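Local structure of GH62 hydrolase (Scytalidium thermophilum, 4PVA) at residues A[121-126]-A[141-146]; A[163-168]-A[180-185]. The protein probably removes alpha-L-arabinofuranosyl side groups from arabinoxylan, as a family GH62 glycoside hydrolase of a thermophilic, lignocellulose-degrading fungus. One frame throughout, in Å; residues are numbered along the deposited sequence.

How the contacts relate
Following the chain from its N terminus, contact 1 is reached first: 121-126 and 141-146 join the third and the short fourth strand of one four-stranded antiparallel sheet, closing the 14 residues between them into a loop. Contact 2 opens later, where 163-168 and 180-185 pair as the first two strands of the next sheet, with 11 residues between. The two loops therefore follow in series, neither nesting nor crossing, and their centres lie about 12 Å apart. They meet through side chains: F143 and Y144 of contact 1 pack on L181 of contact 2, and A123 on M164, tying two successive blades of the GH62 beta-propeller together.

Contact 1: residues A[121-126]-A[141-146]; sequences GNAAYS and EVFYPN
The outer edge of a propeller blade is made where A124 pairs with V142 and Y125 with E141, the last two strands running antiparallel. Y125 and E141 form the hydrogen-bonded pair, with Y125 N to E141 O at 2.9 Å and E141 N to Y125 O at 3.0 Å; small A124 sits opposite V142 in a non-hydrogen-bonded pair. F143 N then reaches A123 O at 2.9 Å, carrying the ladder past the end of the short strand.

N122 takes over with its side chain. Its CG stands anti to the backbone nitrogen (chi1 -167°), which sends the amide across V142 so that ND2 gives Y144 O a nearly straight bond of 3.0 Å, in the amide plane. OD1 accepts A123 N on a lone pair, fixing the amide flip, and lies at the edge of the Y144 ring. A leucine here would probably leave Y144 O without this donor and the turn after the strand less firmly held.

Y125 and E141 project from the face opposite A124 and V142, and the F143 ring swings in beside Y125: Y125 CD1 lies over one face of the F143 ring, offset toward its rim, 3.7 Å from F143 CZ. E141 CB makes an off-centre CH-pi contact with Y125. The small methyl of A123 fits between F143 CD2 and Y144 CE2. Here the short strand 141-142 completes, as the outermost strand, a four-stranded antiparallel blade, as in the five-bladed beta-propeller of GH62 enzymes.

Contact 2: residues A[163-168]-A[180-185]; sequences DMWVVC and HLFSSD. With PO4 (phosphate ion), chain G.
W165 and F182 exchange two backbone hydrogen bonds, the shorter from F182 N to W165 O at 2.8 Å, and V167 and H180 exchange another two. Between these hydrogen-bonded pairs, V166 and L181 form a non-hydrogen-bonded pair. At one end the H180 side chain also makes a polar contact: NE2 donates to phosphate O2 at 2.9 Å, almost straight (166°) and in the ring plane. R192 holds ND1, fixing the rotation of the imidazole, and backbone N atoms of I261 and D262 also grip the phosphate, an ion probably from the crystallisation liquor. Toward the other end a water donates to D163 O and also bonds S184 OG, bridging the strands beside the ladder, which continues through S184 to V162.

Packing differs on the two faces. L181 extends away from its backbone N (chi1 172°), and a turn of 61° at chi2 brings CD1 back toward V166 CG2, 3.8 Å away, a meeting of branched apolar groups; F106 and Y144 border this side. M164, a selenomethionine, lays SE 3.5 Å from S183 CB, a small neighbour whose OG bonds W161. On the face of W165, V167 and F182, the methyl V167 CG1 meets F182 CE1 at 3.9 Å, while W165 O lies at the edge of the F182 ring. W165 and F182 bring large rings to a side covered by strand 222-229, W165 NE1 bonding I226 O. This antiparallel hairpin supplies the first two strands of a four-stranded blade, its two faces packed against the neighbouring blades as in the five-bladed beta-propeller of GH62 enzymes.

Contact 1: residues A[121-126]-A[141-146]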
# COMPACT_ATOMS: atom_id res chain seq x y z
N GLY A 121 7.64 -11.26 7.94
CA GLY A 121 7.99 -11.36 9.33
C GLY A 121 8.81 -10.15 9.78
O GLY A 121 8.74 -9.79 10.97
N ASN A 122 9.54 -9.52 8.87
CA ASN A 122 10.29 -8.27 9.08
C ASN A 122 9.91 -7.40 7.92
O ASN A 122 9.19 -7.81 7.00
CB ASN A 122 11.82 -8.62 9.04
CG ASN A 122 12.82 -7.52 9.54
OD1 ASN A 122 12.61 -6.31 9.53
ND2 ASN A 122 14.02 -8.02 10.00
N ALA A 123 10.43 -6.19 7.92
CA ALA A 123 10.35 -5.30 6.77
C ALA A 123 11.36 -5.73 5.73
O ALA A 123 12.57 -5.75 6.03
CB ALA A 123 10.60 -3.86 7.22
N ALA A 124 10.92 -6.12 4.55
CA ALA A 124 11.75 -6.74 3.57
C ALA A 124 11.69 -6.02 2.24
O ALA A 124 10.78 -5.24 1.97
CB ALA A 124 11.37 -8.19 3.40
N TYR A 125 12.68 -6.28 1.39
CA TYR A 125 12.68 -5.78 0.04
C TYR A 125 13.33 -6.78 -0.91
O TYR A 125 14.23 -7.58 -0.50
CB TYR A 125 13.35 -4.40 -0.08
CG TYR A 125 14.82 -4.42 0.24
CD1 TYR A 125 15.26 -4.32 1.56
CD2 TYR A 125 15.77 -4.57 -0.78
CE1 TYR A 125 16.62 -4.39 1.85
CE2 TYR A 125 17.13 -4.63 -0.49
CZ TYR A 125 17.52 -4.52 0.81
OH TYR A 125 18.87 -4.60 1.17
N SER A 126 12.89 -6.72 -2.16
CA SER A 126 13.55 -7.41 -3.27
C SER A 126 13.80 -6.34 -4.33
O SER A 126 13.14 -5.27 -4.32
CB SER A 126 12.66 -8.54 -3.81
OG SER A 126 12.49 -9.57 -2.87
N GLU A 141 15.72 -9.41 1.40
CA GLU A 141 16.66 -8.87 2.39
C GLU A 141 15.91 -7.89 3.26
O GLU A 141 14.95 -7.28 2.81
CB GLU A 141 17.82 -8.18 1.70
CG GLU A 141 18.87 -9.16 1.21
CD GLU A 141 19.66 -9.73 2.37
OE1 GLU A 141 20.52 -9.01 2.88
OE2 GLU A 141 19.38 -10.86 2.81
N VAL A 142 16.32 -7.75 4.50
CA VAL A 142 15.53 -7.01 5.49
C VAL A 142 16.11 -5.64 5.79
O VAL A 142 17.33 -5.41 5.69
CB VAL A 142 15.31 -7.81 6.78
CG1 VAL A 142 14.55 -9.09 6.44
CG2 VAL A 142 16.61 -8.09 7.52
N PHE A 143 15.24 -4.69 6.12
CA PHE A 143 15.65 -3.35 6.50
C PHE A 143 16.23 -3.28 7.91
O PHE A 143 16.93 -2.32 8.21
CB PHE A 143 14.48 -2.34 6.38
CG PHE A 143 14.10 -2.00 4.97
CD1 PHE A 143 14.85 -1.12 4.25
CD2 PHE A 143 12.95 -2.54 4.38
CE1 PHE A 143 14.50 -0.76 2.98
CE2 PHE A 143 12.60 -2.20 3.10
CZ PHE A 143 13.37 -1.30 2.39
N TYR A 144 15.86 -4.20 8.78
CA TYR A 144 16.29 -4.23 10.17
C TYR A 144 17.06 -5.52 10.40
O TYR A 144 16.48 -6.53 10.73
CB TYR A 144 15.12 -4.11 11.14
CG TYR A 144 14.28 -2.85 10.94
CD1 TYR A 144 14.61 -1.65 11.56
CD2 TYR A 144 13.13 -2.88 10.15
CE1 TYR A 144 13.82 -0.52 11.41
CE2 TYR A 144 12.34 -1.75 9.98
CZ TYR A 144 12.69 -0.59 10.64
OH TYR A 144 11.85 0.51 10.53
N PRO A 145 18.39 -5.49 10.16
CA PRO A 145 19.19 -6.73 10.17
C PRO A 145 19.12 -7.54 11.47
O PRO A 145 19.30 -8.77 11.43
CB PRO A 145 20.60 -6.23 9.91
CG PRO A 145 20.44 -4.95 9.22
CD PRO A 145 19.21 -4.32 9.80
N ASN A 146 18.89 -6.90 12.60
CA ASN A 146 18.85 -7.64 13.87
C ASN A 146 17.48 -8.12 14.24
O ASN A 146 17.35 -8.80 15.27
CB ASN A 146 19.44 -6.80 15.00
CG ASN A 146 20.88 -6.49 14.74
OD1 ASN A 146 21.65 -7.40 14.40
ND2 ASN A 146 21.25 -5.23 14.81

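Contact 2: residues A[163-168]-A[180-185]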
# COMPACT_ATOMS: atom_id res chain seq x y z
N ASP A 163 2.69 -4.11 6.96
CA ASP A 163 2.32 -3.02 6.07
C ASP A 163 3.40 -1.98 5.95
O ASP A 163 3.28 -0.82 6.43
CB ASP A 163 0.97 -2.43 6.47
CG ASP A 163 -0.13 -3.43 6.32
OD1 ASP A 163 0.12 -4.58 5.88
OD2 ASP A 163 -1.29 -3.13 6.60
N MSE A 164 4.45 -2.36 5.24
CA MSE A 164 5.66 -1.55 5.12
C MSE A 164 5.56 -0.59 3.96
O MSE A 164 5.12 -0.95 2.85
CB MSE A 164 6.83 -2.53 4.88
CG MSE A 164 6.89 -3.77 5.73
SE MSE A 164 6.97 -3.26 7.61
CE MSE A 164 6.77 -5.07 8.37
N TRP A 165 5.99 0.66 4.17
CA TRP A 165 5.88 1.70 3.14
C TRP A 165 7.11 2.59 3.14
O TRP A 165 7.41 3.20 4.17
CB TRP A 165 4.64 2.58 3.43
CG TRP A 165 4.41 3.63 2.40
CD1 TRP A 165 4.95 4.88 2.34
CD2 TRP A 165 3.59 3.50 1.26
NE1 TRP A 165 4.52 5.54 1.22
CE2 TRP A 165 3.69 4.69 0.53
CE3 TRP A 165 2.79 2.48 0.76
CZ2 TRP A 165 2.98 4.91 -0.63
CZ3 TRP A 165 2.11 2.69 -0.43
CH2 TRP A 165 2.21 3.89 -1.10
N VAL A 166 7.79 2.70 2.01
CA VAL A 166 8.90 3.63 1.86
C VAL A 166 8.47 4.87 1.08
O VAL A 166 7.76 4.78 0.07
CB VAL A 166 10.09 2.96 1.13
CG1 VAL A 166 11.17 3.94 0.69
CG2 VAL A 166 10.66 1.86 2.00
N VAL A 167 8.95 6.02 1.53
CA VAL A 167 8.85 7.26 0.77
C VAL A 167 10.06 8.11 1.05
O VAL A 167 10.49 8.24 2.19
CB VAL A 167 7.51 7.99 1.05
CG1 VAL A 167 7.33 8.26 2.53
CG2 VAL A 167 7.42 9.29 0.24
N CYS A 168 10.61 8.69 -0.01
CA CYS A 168 11.83 9.49 0.08
C CYS A 168 11.54 10.92 -0.29
O CYS A 168 10.75 11.18 -1.18
CB CYS A 168 12.92 8.93 -0.85
SG CYS A 168 13.19 7.15 -0.67
N HIS A 180 12.17 7.28 4.29
CA HIS A 180 11.40 6.92 5.49
C HIS A 180 10.70 5.60 5.25
O HIS A 180 10.24 5.34 4.16
CB HIS A 180 10.36 8.01 5.76
CG HIS A 180 10.94 9.35 5.96
ND1 HIS A 180 11.22 9.88 7.19
CD2 HIS A 180 11.27 10.30 5.05
CE1 HIS A 180 11.70 11.11 7.03
NE2 HIS A 180 11.72 11.38 5.75
N LEU A 181 10.65 4.78 6.27
CA LEU A 181 10.01 3.48 6.24
C LEU A 181 8.95 3.48 7.35
O LEU A 181 9.29 3.53 8.54
CB LEU A 181 11.02 2.36 6.48
CG LEU A 181 10.49 0.96 6.67
CD1 LEU A 181 9.76 0.48 5.46
CD2 LEU A 181 11.68 0.06 6.95
N PHE A 182 7.70 3.42 6.95
CA PHE A 182 6.55 3.37 7.85
C PHE A 182 6.07 1.96 7.99
O PHE A 182 6.17 1.14 7.06
CB PHE A 182 5.41 4.24 7.31
CG PHE A 182 5.69 5.72 7.36
CD1 PHE A 182 6.40 6.35 6.32
CD2 PHE A 182 5.20 6.53 8.38
CE1 PHE A 182 6.62 7.69 6.32
CE2 PHE A 182 5.41 7.88 8.38
CZ PHE A 182 6.14 8.48 7.36
N SER A 183 5.50 1.64 9.15
CA SER A 183 4.92 0.33 9.40
C SER A 183 3.89 0.43 10.52
O SER A 183 3.84 1.40 11.27
CB SER A 183 6.03 -0.66 9.74
OG SER A 183 6.72 -0.35 10.93
N SER A 184 3.07 -0.60 10.63
CA SER A 184 1.99 -0.66 11.62
C SER A 184 2.16 -1.91 12.49
O SER A 184 2.89 -2.83 12.12
CB SER A 184 0.63 -0.72 10.90
OG SER A 184 0.34 0.51 10.22
N ASP A 185 1.40 -1.97 13.59
CA ASP A 185 1.46 -3.15 14.47
C ASP A 185 0.10 -3.76 14.74
O ASP A 185 0.00 -4.66 15.61
CB ASP A 185 2.18 -2.84 15.78
CG ASP A 185 1.51 -1.77 16.61
OD1 ASP A 185 0.46 -1.23 16.22
OD2 ASP A 185 2.09 -1.45 17.68
P PO4 G . 11.32 15.13 5.29
O1 PO4 G . 10.84 14.79 6.68
O2 PO4 G . 12.17 14.02 4.72
O3 PO4 G . 12.21 16.37 5.39
O4 PO4 G . 10.06 15.46 4.43
O HOH W 1 1.15 0.75 7.57